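Local coordinates for protein transcriptional regulator, putative (Vibrio cholerae O1 biovar eltor str. N16961, PDB 3BJN) that probably represses transcription of allantoin and glyoxylate utilization operons as an IclR-type DNA-binding regulator, of which this chain is the C-terminal, GAF-like domain, at residues A[70-73]-A[74-78]; A[79-82]-A[83-87]; A[19-22]-A[23-27]; A[149-152]-A[153-157]. One frame throughout, in Å; residues are numbered along the deposited sequence. Where two conformers were deposited one is given.

Contact 1. Residues A[70-73]-A[74-78]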
ATOM      1  N   SER A  70       2.436  -3.517   2.021  1.00 17.85           N
ATOM      2  CA  SER A  70       3.258  -4.001   3.155  1.00 18.58           C
ATOM      3  C   SER A  70       4.708  -3.561   2.983  1.00 17.62           C
ATOM      4  O   SER A  70       5.329  -3.072   3.936  1.00 18.74           O
ATOM      5  CB  SER A  70       3.232  -5.530   3.277  1.00 19.01           C
ATOM      6  OG  SER A  70       1.936  -5.960   3.620  1.00 22.56           O
ATOM      7  N   LYS A  71       5.240  -3.693   1.772  0.50 17.18           N
ATOM      8  CA  LYS A  71       6.659  -3.400   1.543  0.50 17.56           C
ATOM      9  C   LYS A  71       6.989  -1.901   1.636  0.50 17.86           C
ATOM     10  O   LYS A  71       8.073  -1.535   2.075  0.50 17.76           O
ATOM     11  CB  LYS A  71       7.119  -3.977   0.208  0.50 17.68           C
ATOM     12  CG  LYS A  71       7.192  -5.490   0.178  0.50 17.88           C
ATOM     13  CD  LYS A  71       7.744  -5.895  -1.170  0.50 20.07           C
ATOM     14  CE  LYS A  71       7.378  -7.297  -1.546  0.50 22.99           C
ATOM     15  NZ  LYS A  71       7.652  -7.475  -3.001  0.50 21.64           N
ATOM     16  N   VAL A  72       6.061  -1.038   1.210  1.00 17.64           N
ATOM     17  CA  VAL A  72       6.212   0.413   1.399  1.00 19.26           C
ATOM     18  C   VAL A  72       6.229   0.784   2.883  1.00 19.62           C
ATOM     19  O   VAL A  72       7.089   1.562   3.337  1.00 19.24           O
ATOM     20  CB  VAL A  72       5.060   1.161   0.704  1.00 19.36           C
ATOM     21  CG1 VAL A  72       4.898   2.566   1.284  1.00 23.59           C
ATOM     22  CG2 VAL A  72       5.353   1.192  -0.743  1.00 21.79           C
HETATM   23  N   MSE A  73       5.322   0.191   3.650  1.00 19.02           N
HETATM   24  CA  MSE A  73       5.218   0.524   5.061  1.00 21.01           C
HETATM   25  C   MSE A  73       6.442   0.009   5.805  1.00 19.59           C
HETATM   26  O   MSE A  73       7.035   0.740   6.614  1.00 19.81           O
HETATM   27  CB  MSE A  73       3.897   0.020   5.642  1.00 20.37           C
HETATM   28  CG  MSE A  73       2.734   0.828   5.037  1.00 20.01           C
HETATM   29 SE   MSE A  73       1.005   0.419   5.808  1.00 33.01          SE
HETATM   30  CE  MSE A  73       1.018  -1.402   5.649  1.00 26.53           C
ATOM     31  N   LEU A  74       6.854  -1.222   5.494  1.00 17.58           N
ATOM     32  CA  LEU A  74       8.087  -1.788   6.095  1.00 17.94           C
ATOM     33  C   LEU A  74       9.328  -0.945   5.753  1.00 17.67           C
ATOM     34  O   LEU A  74      10.201  -0.735   6.614  1.00 19.48           O
ATOM     35  CB  LEU A  74       8.298  -3.235   5.665  1.00 18.06           C
ATOM     36  CG  LEU A  74       7.285  -4.216   6.266  1.00 18.99           C
ATOM     37  CD1 LEU A  74       7.354  -5.549   5.453  1.00 20.89           C
ATOM     38  CD2 LEU A  74       7.573  -4.442   7.769  1.00 21.34           C
ATOM     39  N   ALA A  75       9.410  -0.462   4.515  1.00 17.13           N
ATOM     40  CA  ALA A  75      10.577   0.342   4.091  1.00 17.78           C
ATOM     41  C   ALA A  75      10.664   1.698   4.804  1.00 18.19           C
ATOM     42  O   ALA A  75      11.769   2.214   5.044  1.00 19.04           O
ATOM     43  CB  ALA A  75      10.583   0.560   2.585  1.00 17.06           C
ATOM     44  N   TYR A  76       9.508   2.277   5.121  1.00 18.00           N
ATOM     45  CA  TYR A  76       9.457   3.659   5.633  1.00 18.30           C
ATOM     46  C   TYR A  76       9.270   3.814   7.137  1.00 18.82           C
ATOM     47  O   TYR A  76       9.524   4.902   7.678  1.00 19.57           O
ATOM     48  CB  TYR A  76       8.401   4.491   4.887  1.00 17.95           C
ATOM     49  CG  TYR A  76       8.872   4.994   3.548  1.00 18.33           C
ATOM     50  CD1 TYR A  76       8.730   4.226   2.400  1.00 17.43           C
ATOM     51  CD2 TYR A  76       9.484   6.247   3.434  1.00 18.69           C
ATOM     52  CE1 TYR A  76       9.176   4.703   1.143  1.00 19.12           C
ATOM     53  CE2 TYR A  76       9.924   6.726   2.206  1.00 20.69           C
ATOM     54  CZ  TYR A  76       9.762   5.959   1.067  1.00 20.29           C
ATOM     55  OH  TYR A  76      10.214   6.485  -0.132  1.00 21.81           O
HETATM   56  N   MSE A  77       8.803   2.760   7.808  1.00 19.13           N
HETATM   57  CA  MSE A  77       8.755   2.762   9.276  1.00 20.79           C
HETATM   58  C   MSE A  77      10.181   2.670   9.869  1.00 19.97           C
HETATM   59  O   MSE A  77      11.139   2.385   9.153  1.00 19.16           O
HETATM   60  CB  MSE A  77       7.884   1.608   9.787  1.00 20.45           C
HETATM   61  CG  MSE A  77       8.480   0.262   9.530  1.00 21.39           C
HETATM   62 SE   MSE A  77       7.353  -1.142  10.324  1.00 27.10          SE
HETATM   63  CE  MSE A  77       5.653  -0.714   9.445  1.00 23.20           C
ATOM     64  N   PRO A  78      10.328   2.915  11.188  1.00 20.20           N
ATOM     65  CA  PRO A  78      11.632   2.750  11.831  1.00 20.21           C
ATOM     66  C   PRO A  78      12.169   1.336  11.662  1.00 20.52           C
ATOM     67  O   PRO A  78      11.401   0.359  11.714  1.00 20.63           O
ATOM     68  CB  PRO A  78      11.320   3.030  13.300  1.00 20.15           C
ATOM     69  CG  PRO A  78      10.172   4.010  13.224  1.00 20.34           C
ATOM     70  CD  PRO A  78       9.313   3.376  12.153  1.00 20.60           C
TER

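Contact 2. Residues A[79-82]-A[83-87]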
ATOM      1  N   ALA A  79      13.476   1.237  11.447  1.00 20.98           N
ATOM      2  CA  ALA A  79      14.130  -0.059  11.265  1.00 20.95           C
ATOM      3  C   ALA A  79      13.784  -1.085  12.336  1.00 20.91           C
ATOM      4  O   ALA A  79      13.504  -2.245  12.009  1.00 20.67           O
ATOM      5  CB  ALA A  79      15.634   0.123  11.186  1.00 21.63           C
ATOM      6  N   ALA A  80      13.832  -0.674  13.606  1.00 19.78           N
ATOM      7  CA  ALA A  80      13.592  -1.579  14.732  1.00 19.90           C
ATOM      8  C   ALA A  80      12.212  -2.213  14.654  1.00 19.91           C
ATOM      9  O   ALA A  80      12.053  -3.402  14.951  1.00 20.41           O
ATOM     10  CB  ALA A  80      13.745  -0.841  16.031  1.00 20.09           C
ATOM     11  N   ARG A  81      11.232  -1.397  14.266  0.50 19.52           N
ATOM     12  CA  ARG A  81       9.846  -1.823  14.137  0.50 19.24           C
ATOM     13  C   ARG A  81       9.757  -2.850  13.006  0.50 19.40           C
ATOM     14  O   ARG A  81       9.221  -3.952  13.177  0.50 19.43           O
ATOM     15  CB  ARG A  81       8.962  -0.612  13.838  0.50 18.97           C
ATOM     16  CG  ARG A  81       7.468  -0.882  13.881  0.50 19.44           C
ATOM     17  CD  ARG A  81       6.652   0.365  13.465  0.50 18.89           C
ATOM     18  NE  ARG A  81       5.215   0.077  13.438  0.50 19.66           N
ATOM     19  CZ  ARG A  81       4.239   0.952  13.186  0.50 17.54           C
ATOM     20  NH1 ARG A  81       4.495   2.238  12.929  0.50 20.25           N
ATOM     21  NH2 ARG A  81       2.978   0.531  13.203  0.50 17.24           N
ATOM     22  N   CYS A  82      10.294  -2.470  11.848  1.00 19.77           N
ATOM     23  CA  CYS A  82      10.329  -3.334  10.677  1.00 19.42           C
ATOM     24  C   CYS A  82      10.973  -4.703  11.017  1.00 19.47           C
ATOM     25  O   CYS A  82      10.443  -5.750  10.647  1.00 18.67           O
ATOM     26  CB  CYS A  82      11.072  -2.646   9.522  1.00 19.69           C
ATOM     27  SG  CYS A  82      11.445  -3.754   8.152  1.00 21.47           S
ATOM     28  N   GLU A  83      12.081  -4.681  11.756  1.00 20.02           N
ATOM     29  CA  GLU A  83      12.775  -5.920  12.129  1.00 20.82           C
ATOM     30  C   GLU A  83      11.910  -6.843  12.990  1.00 20.80           C
ATOM     31  O   GLU A  83      11.855  -8.065  12.747  1.00 20.92           O
ATOM     32  CB  GLU A  83      14.122  -5.609  12.812  1.00 21.28           C
ATOM     33  CG  GLU A  83      15.089  -4.917  11.852  1.00 26.43           C
ATOM     34  CD  GLU A  83      16.253  -4.242  12.574  1.00 30.48           C
ATOM     35  OE1 GLU A  83      16.355  -4.344  13.822  1.00 37.25           O
ATOM     36  OE2 GLU A  83      17.070  -3.610  11.883  1.00 35.16           O
ATOM     37  N   LYS A  84      11.201  -6.267  13.961  1.00 19.55           N
ATOM     38  CA  LYS A  84      10.310  -7.040  14.845  1.00 20.19           C
ATOM     39  C   LYS A  84       9.226  -7.748  14.048  1.00 19.34           C
ATOM     40  O   LYS A  84       8.861  -8.907  14.323  1.00 19.68           O
ATOM     41  CB  LYS A  84       9.637  -6.121  15.880  1.00 19.86           C
ATOM     42  CG  LYS A  84      10.528  -5.662  17.010  1.00 23.23           C
ATOM     43  CD  LYS A  84       9.709  -4.814  17.959  1.00 25.85           C
ATOM     44  CE  LYS A  84      10.546  -4.363  19.131  1.00 26.45           C
ATOM     45  NZ  LYS A  84       9.811  -3.322  19.890  1.00 28.76           N
ATOM     46  N   ILE A  85       8.687  -7.038  13.059  1.00 17.68           N
ATOM     47  CA  ILE A  85       7.611  -7.580  12.269  1.00 18.26           C
ATOM     48  C   ILE A  85       8.137  -8.721  11.396  1.00 17.88           C
ATOM     49  O   ILE A  85       7.577  -9.798  11.379  1.00 17.92           O
ATOM     50  CB  ILE A  85       6.936  -6.472  11.403  1.00 17.82           C
ATOM     51  CG1 ILE A  85       6.210  -5.498  12.332  1.00 18.73           C
ATOM     52  CG2 ILE A  85       5.961  -7.082  10.426  1.00 20.49           C
ATOM     53  CD1 ILE A  85       5.779  -4.188  11.648  1.00 19.27           C
ATOM     54  N   LEU A  86       9.239  -8.488  10.693  1.00 18.29           N
ATOM     55  CA  LEU A  86       9.759  -9.511   9.775  1.00 18.50           C
ATOM     56  C   LEU A  86      10.168 -10.755  10.587  1.00 18.65           C
ATOM     57  O   LEU A  86       9.934 -11.887  10.142  1.00 18.90           O
ATOM     58  CB  LEU A  86      10.940  -8.972   8.968  1.00 19.06           C
ATOM     59  CG  LEU A  86      10.534  -8.031   7.819  1.00 21.34           C
ATOM     60  CD1 LEU A  86      11.773  -7.685   7.023  1.00 25.12           C
ATOM     61  CD2 LEU A  86       9.495  -8.655   6.925  1.00 25.37           C
ATOM     62  N   ARG A  87      10.782 -10.542  11.759  1.00 18.11           N
ATOM     63  CA  ARG A  87      11.189 -11.695  12.597  1.00 17.88           C
ATOM     64  C   ARG A  87       9.981 -12.515  13.079  1.00 18.00           C
ATOM     65  O   ARG A  87      10.022 -13.760  13.191  1.00 18.18           O
ATOM     66  CB  ARG A  87      12.089 -11.277  13.765  1.00 18.23           C
ATOM     67  CG  ARG A  87      13.455 -10.754  13.278  1.00 19.44           C
ATOM     68  CD  ARG A  87      14.561 -10.812  14.301  1.00 21.89           C
ATOM     69  NE  ARG A  87      15.851 -10.612  13.624  1.00 25.28           N
ATOM     70  CZ  ARG A  87      16.523  -9.463  13.590  1.00 26.82           C
ATOM     71  NH1 ARG A  87      16.048  -8.381  14.210  1.00 26.29           N
ATOM     72  NH2 ARG A  87      17.676  -9.396  12.931  1.00 26.18           N
TER
HETATM   73  O   HOH W   1      14.098  -4.727  16.337  1.00 27.32           O

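Contact 3. Residues A[19-22]-A[23-27]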
ATOM      1  N   LEU A  19      -8.863   9.171  -2.608  1.00 13.98           N
ATOM      2  CA  LEU A  19      -9.126   7.849  -3.220  1.00 13.10           C
ATOM      3  C   LEU A  19     -10.162   7.935  -4.328  1.00 12.97           C
ATOM      4  O   LEU A  19     -10.083   7.235  -5.350  1.00 12.89           O
ATOM      5  CB  LEU A  19      -9.604   6.850  -2.172  1.00 13.43           C
ATOM      6  CG  LEU A  19      -8.557   6.480  -1.124  1.00 11.42           C
ATOM      7  CD1 LEU A  19      -9.271   5.593  -0.102  1.00 13.94           C
ATOM      8  CD2 LEU A  19      -7.352   5.760  -1.748  1.00 14.71           C
ATOM      9  N   SER A  20     -11.161   8.794  -4.128  1.00 13.21           N
ATOM     10  CA  SER A  20     -12.163   9.016  -5.182  1.00 14.33           C
ATOM     11  C   SER A  20     -11.497   9.497  -6.477  1.00 13.51           C
ATOM     12  O   SER A  20     -11.710   8.947  -7.571  1.00 14.20           O
ATOM     13  CB  SER A  20     -13.163  10.042  -4.698  1.00 14.30           C
ATOM     14  OG  SER A  20     -14.077  10.398  -5.728  1.00 18.10           O
ATOM     15  N   ARG A  21     -10.663  10.532  -6.359  1.00 13.62           N
ATOM     16  CA  ARG A  21      -9.955  11.047  -7.540  1.00 13.16           C
ATOM     17  C   ARG A  21      -9.056   9.978  -8.171  1.00 13.52           C
ATOM     18  O   ARG A  21      -9.005   9.839  -9.393  1.00 13.53           O
ATOM     19  CB  ARG A  21      -9.115  12.275  -7.163  1.00 13.92           C
ATOM     20  CG  ARG A  21      -8.378  12.827  -8.376  1.00 15.98           C
ATOM     21  CD  ARG A  21      -7.724  14.166  -8.055  1.00 19.11           C
ATOM     22  NE  ARG A  21      -6.619  13.948  -7.126  1.00 25.37           N
ATOM     23  CZ  ARG A  21      -5.556  14.745  -6.996  1.00 26.62           C
ATOM     24  NH1 ARG A  21      -5.434  15.831  -7.759  1.00 28.31           N
ATOM     25  NH2 ARG A  21      -4.618  14.454  -6.098  1.00 28.22           N
ATOM     26  N   LEU A  22      -8.332   9.248  -7.321  1.00 13.11           N
ATOM     27  CA  LEU A  22      -7.371   8.259  -7.798  1.00 12.57           C
ATOM     28  C   LEU A  22      -8.081   7.207  -8.644  1.00 12.65           C
ATOM     29  O   LEU A  22      -7.594   6.840  -9.725  1.00 12.97           O
ATOM     30  CB  LEU A  22      -6.704   7.611  -6.598  1.00 13.03           C
ATOM     31  CG  LEU A  22      -5.716   6.515  -6.939  1.00 11.08           C
ATOM     32  CD1 LEU A  22      -4.631   6.922  -7.973  1.00 14.28           C
ATOM     33  CD2 LEU A  22      -5.064   6.153  -5.593  1.00 14.86           C
ATOM     34  N   GLN A  23      -9.242   6.725  -8.178  1.00 12.65           N
ATOM     35  CA  GLN A  23      -9.990   5.761  -9.010  1.00 13.53           C
ATOM     36  C   GLN A  23     -10.494   6.369 -10.311  1.00 13.42           C
ATOM     37  O   GLN A  23     -10.491   5.710 -11.348  1.00 14.00           O
ATOM     38  CB  GLN A  23     -11.164   5.165  -8.242  1.00 14.17           C
ATOM     39  CG  GLN A  23     -12.079   4.285  -9.106  1.00 13.32           C
ATOM     40  CD  GLN A  23     -13.123   3.584  -8.234  1.00 14.27           C
ATOM     41  OE1 GLN A  23     -13.886   4.239  -7.519  1.00 15.74           O
ATOM     42  NE2 GLN A  23     -13.184   2.278  -8.319  1.00 15.43           N
ATOM     43  N   LYS A  24     -10.919   7.633 -10.268  1.00 13.16           N
ATOM     44  CA  LYS A  24     -11.387   8.303 -11.504  1.00 12.65           C
ATOM     45  C   LYS A  24     -10.243   8.610 -12.506  1.00 12.92           C
ATOM     46  O   LYS A  24     -10.535   8.813 -13.693  1.00 14.00           O
ATOM     47  CB  LYS A  24     -12.139   9.570 -11.121  1.00 12.83           C
ATOM     48  CG  LYS A  24     -13.464   9.255 -10.450  1.00 14.95           C
ATOM     49  CD  LYS A  24     -14.133  10.567 -10.147  1.00 19.67           C
ATOM     50  CE  LYS A  24     -15.154  10.417  -9.065  1.00 24.52           C
ATOM     51  NZ  LYS A  24     -15.839  11.744  -8.937  1.00 28.14           N
ATOM     52  N   GLN A  25      -8.989   8.637 -12.019  1.00 11.86           N
ATOM     53  CA  GLN A  25      -7.799   8.881 -12.855  1.00 11.93           C
ATOM     54  C   GLN A  25      -7.260   7.595 -13.467  1.00 13.08           C
ATOM     55  O   GLN A  25      -6.693   7.600 -14.566  1.00 13.31           O
ATOM     56  CB  GLN A  25      -6.697   9.496 -11.999  1.00 13.78           C
ATOM     57  CG  GLN A  25      -6.931  10.976 -11.644  1.00 11.69           C
ATOM     58  CD  GLN A  25      -5.899  11.470 -10.684  1.00 14.77           C
ATOM     59  OE1 GLN A  25      -5.463  10.742  -9.791  1.00 14.69           O
ATOM     60  NE2 GLN A  25      -5.484  12.716 -10.860  1.00 16.39           N
ATOM     61  N   THR A  26      -7.403   6.488 -12.729  1.00 12.55           N
ATOM     62  CA  THR A  26      -6.815   5.218 -13.167  1.00 12.92           C
ATOM     63  C   THR A  26      -7.805   4.182 -13.653  1.00 13.19           C
ATOM     64  O   THR A  26      -7.410   3.186 -14.307  1.00 12.95           O
ATOM     65  CB  THR A  26      -6.027   4.549 -11.996  1.00 12.73           C
ATOM     66  OG1 THR A  26      -6.931   4.307 -10.906  1.00 12.72           O
ATOM     67  CG2 THR A  26      -4.876   5.425 -11.514  1.00 14.18           C
ATOM     68  N   GLY A  27      -9.068   4.323 -13.252  1.00 11.96           N
ATOM     69  CA  GLY A  27     -10.069   3.278 -13.534  1.00 12.94           C
ATOM     70  C   GLY A  27      -9.800   2.018 -12.731  1.00 13.61           C
ATOM     71  O   GLY A  27     -10.102   0.909 -13.195  1.00 14.27           O
TER
HETATM   72  O   HOH W   2     -14.092   7.235  -7.510  1.00 23.11           O
HETATM   73  O   HOH W   3     -13.319  13.035  -7.178  1.00 29.02           O

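Contact 4. Residues A[149-152]-A[153-157]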
ATOM      1  N   SER A 149      -0.455  -2.406 -19.049  1.00 22.42           N
ATOM      2  CA  SER A 149      -0.686  -1.384 -20.061  1.00 22.62           C
ATOM      3  C   SER A 149      -0.672   0.022 -19.450  1.00 21.16           C
ATOM      4  O   SER A 149      -0.744   1.032 -20.197  1.00 20.85           O
ATOM      5  CB  SER A 149      -2.068  -1.610 -20.702  1.00 23.41           C
ATOM      6  OG  SER A 149      -2.065  -2.801 -21.488  1.00 26.85           O
ATOM      7  N   ASN A 150      -0.622   0.096 -18.122  1.00 19.20           N
ATOM      8  CA  ASN A 150      -0.855   1.392 -17.432  1.00 18.29           C
ATOM      9  C   ASN A 150       0.081   1.631 -16.262  1.00 18.41           C
ATOM     10  O   ASN A 150      -0.238   2.399 -15.333  1.00 17.42           O
ATOM     11  CB  ASN A 150      -2.305   1.493 -16.942  1.00 18.76           C
ATOM     12  CG  ASN A 150      -3.288   1.556 -18.074  1.00 18.22           C
ATOM     13  OD1 ASN A 150      -3.469   2.607 -18.676  1.00 19.75           O
ATOM     14  ND2 ASN A 150      -3.906   0.412 -18.403  1.00 20.05           N
ATOM     15  N   LYS A 151       1.243   0.977 -16.285  1.00 18.89           N
ATOM     16  CA  LYS A 151       2.084   0.988 -15.084  1.00 19.60           C
ATOM     17  C   LYS A 151       2.559   2.392 -14.662  1.00 19.12           C
ATOM     18  O   LYS A 151       2.380   2.792 -13.484  1.00 18.61           O
ATOM     19  CB  LYS A 151       3.261   0.030 -15.285  1.00 20.75           C
ATOM     20  CG  LYS A 151       4.002  -0.227 -14.004  1.00 22.62           C
ATOM     21  CD  LYS A 151       5.130  -1.221 -14.232  1.00 25.88           C
ATOM     22  CE  LYS A 151       5.938  -1.382 -12.970  1.00 30.82           C
ATOM     23  NZ  LYS A 151       7.180  -2.164 -13.267  1.00 34.02           N
ATOM     24  N   GLN A 152       3.131   3.155 -15.604  1.00 19.35           N
ATOM     25  CA  GLN A 152       3.649   4.484 -15.270  1.00 19.17           C
ATOM     26  C   GLN A 152       2.501   5.409 -14.849  1.00 17.59           C
ATOM     27  O   GLN A 152       2.653   6.204 -13.913  1.00 17.57           O
ATOM     28  CB  GLN A 152       4.427   5.072 -16.459  1.00 20.32           C
ATOM     29  CG  GLN A 152       4.846   6.548 -16.284  1.00 24.38           C
ATOM     30  CD  GLN A 152       6.057   6.762 -15.376  1.00 31.76           C
ATOM     31  OE1 GLN A 152       6.333   5.974 -14.465  1.00 33.86           O
ATOM     32  NE2 GLN A 152       6.774   7.861 -15.619  1.00 33.72           N
ATOM     33  N   ARG A 153       1.361   5.288 -15.527  1.00 16.66           N
ATOM     34  CA  ARG A 153       0.180   6.075 -15.166  1.00 15.80           C
ATOM     35  C   ARG A 153      -0.249   5.806 -13.727  1.00 17.31           C
ATOM     36  O   ARG A 153      -0.483   6.730 -12.960  1.00 16.96           O
ATOM     37  CB  ARG A 153      -0.967   5.702 -16.117  1.00 16.58           C
ATOM     38  CG  ARG A 153      -2.348   6.235 -15.753  1.00 17.13           C
ATOM     39  CD  ARG A 153      -3.349   5.585 -16.682  1.00 17.11           C
ATOM     40  NE  ARG A 153      -4.709   6.141 -16.595  1.00 17.22           N
ATOM     41  CZ  ARG A 153      -5.739   5.664 -17.284  1.00 20.55           C
ATOM     42  NH1 ARG A 153      -6.926   6.262 -17.180  1.00 19.46           N
ATOM     43  NH2 ARG A 153      -5.592   4.614 -18.089  1.00 19.48           N
ATOM     44  N   ILE A 154      -0.356   4.542 -13.357  1.00 16.52           N
ATOM     45  CA  ILE A 154      -0.751   4.201 -11.983  1.00 17.05           C
ATOM     46  C   ILE A 154       0.275   4.669 -10.967  1.00 16.96           C
ATOM     47  O   ILE A 154      -0.082   5.268  -9.957  1.00 17.35           O
ATOM     48  CB  ILE A 154      -1.053   2.706 -11.870  1.00 16.43           C
ATOM     49  CG1 ILE A 154      -2.285   2.398 -12.758  1.00 17.40           C
ATOM     50  CG2 ILE A 154      -1.288   2.320 -10.387  1.00 18.61           C
ATOM     51  CD1 ILE A 154      -2.496   0.878 -13.000  1.00 18.35           C
ATOM     52  N   ILE A 155       1.557   4.399 -11.235  1.00 16.42           N
ATOM     53  CA  ILE A 155       2.630   4.893 -10.327  1.00 17.08           C
ATOM     54  C   ILE A 155       2.509   6.415 -10.088  1.00 16.59           C
ATOM     55  O   ILE A 155       2.474   6.875  -8.958  1.00 16.20           O
ATOM     56  CB  ILE A 155       4.004   4.527 -10.918  1.00 17.62           C
ATOM     57  CG1 ILE A 155       4.208   3.006 -10.859  1.00 18.52           C
ATOM     58  CG2 ILE A 155       5.158   5.325 -10.211  1.00 18.01           C
ATOM     59  CD1 ILE A 155       5.395   2.532 -11.704  1.00 21.13           C
ATOM     60  N   LEU A 156       2.413   7.195 -11.167  1.00 16.30           N
ATOM     61  CA  LEU A 156       2.362   8.654 -11.001  1.00 16.48           C
ATOM     62  C   LEU A 156       1.121   9.072 -10.195  1.00 16.23           C
ATOM     63  O   LEU A 156       1.218   9.908  -9.289  1.00 15.36           O
ATOM     64  CB  LEU A 156       2.452   9.376 -12.348  1.00 15.73           C
ATOM     65  CG  LEU A 156       3.850   9.258 -12.977  1.00 16.73           C
ATOM     66  CD1 LEU A 156       3.758   9.837 -14.374  1.00 18.59           C
ATOM     67  CD2 LEU A 156       4.972   9.955 -12.161  1.00 19.09           C
ATOM     68  N   HIS A 157      -0.044   8.483 -10.486  1.00 16.82           N
ATOM     69  CA  HIS A 157      -1.246   8.879  -9.773  1.00 16.59           C
ATOM     70  C   HIS A 157      -1.237   8.437  -8.297  1.00 16.53           C
ATOM     71  O   HIS A 157      -1.741   9.149  -7.417  1.00 16.46           O
ATOM     72  CB  HIS A 157      -2.501   8.336 -10.482  1.00 16.57           C
ATOM     73  CG  HIS A 157      -2.880   9.095 -11.722  1.00 15.62           C
ATOM     74  ND1 HIS A 157      -2.957  10.478 -11.766  1.00 16.53           N
ATOM     75  CD2 HIS A 157      -3.243   8.652 -12.950  1.00 17.21           C
ATOM     76  CE1 HIS A 157      -3.337  10.847 -12.990  1.00 16.38           C
ATOM     77  NE2 HIS A 157      -3.557   9.758 -13.707  1.00 14.88           N
TER

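Contact 1. Residues A[70-73]-A[74-78]
The last turns of helix 67-76 close with i to i+4 backbone bonds: L74 N to S70 O is 2.9 Å with a nearly straight N-H (167°), and M77 N still reaches M73 O at 2.9 Å although M77 has already left helical phi/psi. Between them the bond from Y76 N to V72 O is weak, and Y76 N also leans weakly on M73 O, consistent with the helix loosening toward its end at Y76. The side chains ride over these carbonyls. L74 sets CG against S70 O at 3.3 Å, while the Y76 ring brings its CD1 edge to V72 O at 3.3 Å, the oxygen lying near the ring plane; CG1 of V72 sits 4.3 Å from the same CD1. Selenomethionine M77 is folded back: CG lies between its backbone N and carbonyl carbon (chi1 68°), and a second bend at chi3 brings CE to 3.5 Å from M73 O and 4.3 Å from M73 CB. Around this turn L74 and M77 face C82 of helix 79-88, V72 and Y76 rest on P127 of strand 121-130, and K71 NZ, in the conformer described, forms a salt bridge with E116. Side-chain carbons of L74, Y76 and M77 thus close on S70 O, V72 O and M73 O in a largely buried turn; backbone N-H groups of the following turn satisfy S70 O, K71 O and M73 O, and R106 NH1 bonds to A75 O.

Contact 2. Residues A[79-82]-A[83-87]
Backbone bonds come first: E83 N meets A79 O at 2.8 Å and L86 N meets C82 O at 3.0 Å, the latter with an N-H angle of 168°, so the opening turns of helix 79-88 are regular alpha-helix. Packing between side chains and the preceding turn forms the second group. SG of C82, anti to its own backbone N (chi1 169°), extends to CD1 of L86 at 4.1 Å in an apolar contact. The extended chain of E83 lays CG over A79 O at 3.1 Å, leaving OE2 4.1 Å from A79 CB, and K84 CG passes A80 O while its amine leads away. Polar contact beyond the backbone is water-mediated: one water donates to A80 O at 2.8 Å and, weakly, to E83 OE1, bridging main chain and carboxylate. The helix is thus amphipathic: A79, A80 and K84 are exposed, whereas C82, I85 and L86 are buried. That buried side faces L74 of helix 67-76, with I85 also touching L64 and M77, and C82 and L86 meeting F102 of helix 96-108, W98 adding to the cover of L86.

Contact 3. Residues A[19-22]-A[23-27]
Helix 12-26 of this IclR C-terminal, GAF-like domain ends here, and L22 O is gripped twice by T26. T26 OG1 donates to it at 2.9 Å and T26 N at 3.0 Å, from opposite faces of the carbonyl plane; the hydroxyl reaches back because OG1 stands between its own backbone N and carbonyl carbon (chi1 60°). Further main-chain bonds run from Q23 N to L19 O and from K24 N to S20 O, and G27 then leaves the helix with positive phi. Van der Waals contact follows two lines. CD1 of L22 meets CG2 of T26 at 3.9 Å, their side chains crossing obliquely on the side that packs against A30 and V140 of the sheet. On another side the amide of Q25 lies over the aliphatic part of R21, with Q25 CD 3.6 Å from R21 CG. The NE2 of that amide hangs over one face of the guanidinium, the two planes only 19° apart. Water-mediated contact occupies the outer turn: one water donates to both S20 O and Q23 OE1, while Q23 itself is held chiefly by E47 and R46. The lysine chain of K24, extended beyond CG, runs beside S20 and sets CE 3.5 Å from S20 OG. A second water lies 3.1 Å from S20 OG and accepts a weak bond from K24 NZ at 3.3 Å.

Contact 4. Residues A[149-152]-A[153-157]
I154 and I155 form the compact part of this turn, with their CG1 branches pressed on the carbonyls one turn back: I154 CG1 lies 3.3 Å from N150 O, and I155 CG1 3.2 Å from K151 O. The same oxygens accept short backbone bonds, I155 N to K151 O being 2.9 Å and almost straight (175°). Each isoleucine keeps CG1 beside its backbone N (chi1 -65° for I154), which directs CD1 toward the preceding turn, 4.0 Å from N150 CB in the case of I154 and 3.9 Å from K151 CG for I155. The more exposed part is looser and built from long chains. Q152 bends at chi2 (78°) and brings its amide over L156, NE2 to CD1 at 3.8 Å, a contact without polar pairing; K151 runs out extended, its CE just brushing I155 CD1. Between these extremes N150 and R153 lie side by side: NH2 donates to OD1 at 3.0 Å, the oxygen sitting in the guanidinium plane but the donor standing well above the amide plane. N150 ND2 turns to R146 O, so both ends of that amide are used, and R153 NH1 serves Q25 O. Within helix 144-163 this places I154 and I155 on I124 of strand 121-130, while R153 and H157 face helix 12-26, H157 touching L22 and T26.

How the contacts relate
Along the chain the order is contact 3, contact 1, contact 2, contact 4, all within the one IclR C-terminal domain. They form two pairs. Contacts 1 and 2, with centres 10 Å apart, lie on consecutive helices 67-76 and 79-88 and touch through M77 SE and I85 CD1 at 3.7 Å. Contacts 3 and 4, 12 Å between centres, join helices 12-26 and 144-163, distant in sequence, with L22 CD1 3.6 Å from H157 CB. Contacts 2 and 3 have centres about 33 Å apart, but nearest atoms of contacts 1 and 4 are about 10 Å apart. The antiparallel sheet relates the pairs: contacts 1 and 4 both touch strand 121-130, and contact 3 packs on strands 29-36 and 133-143.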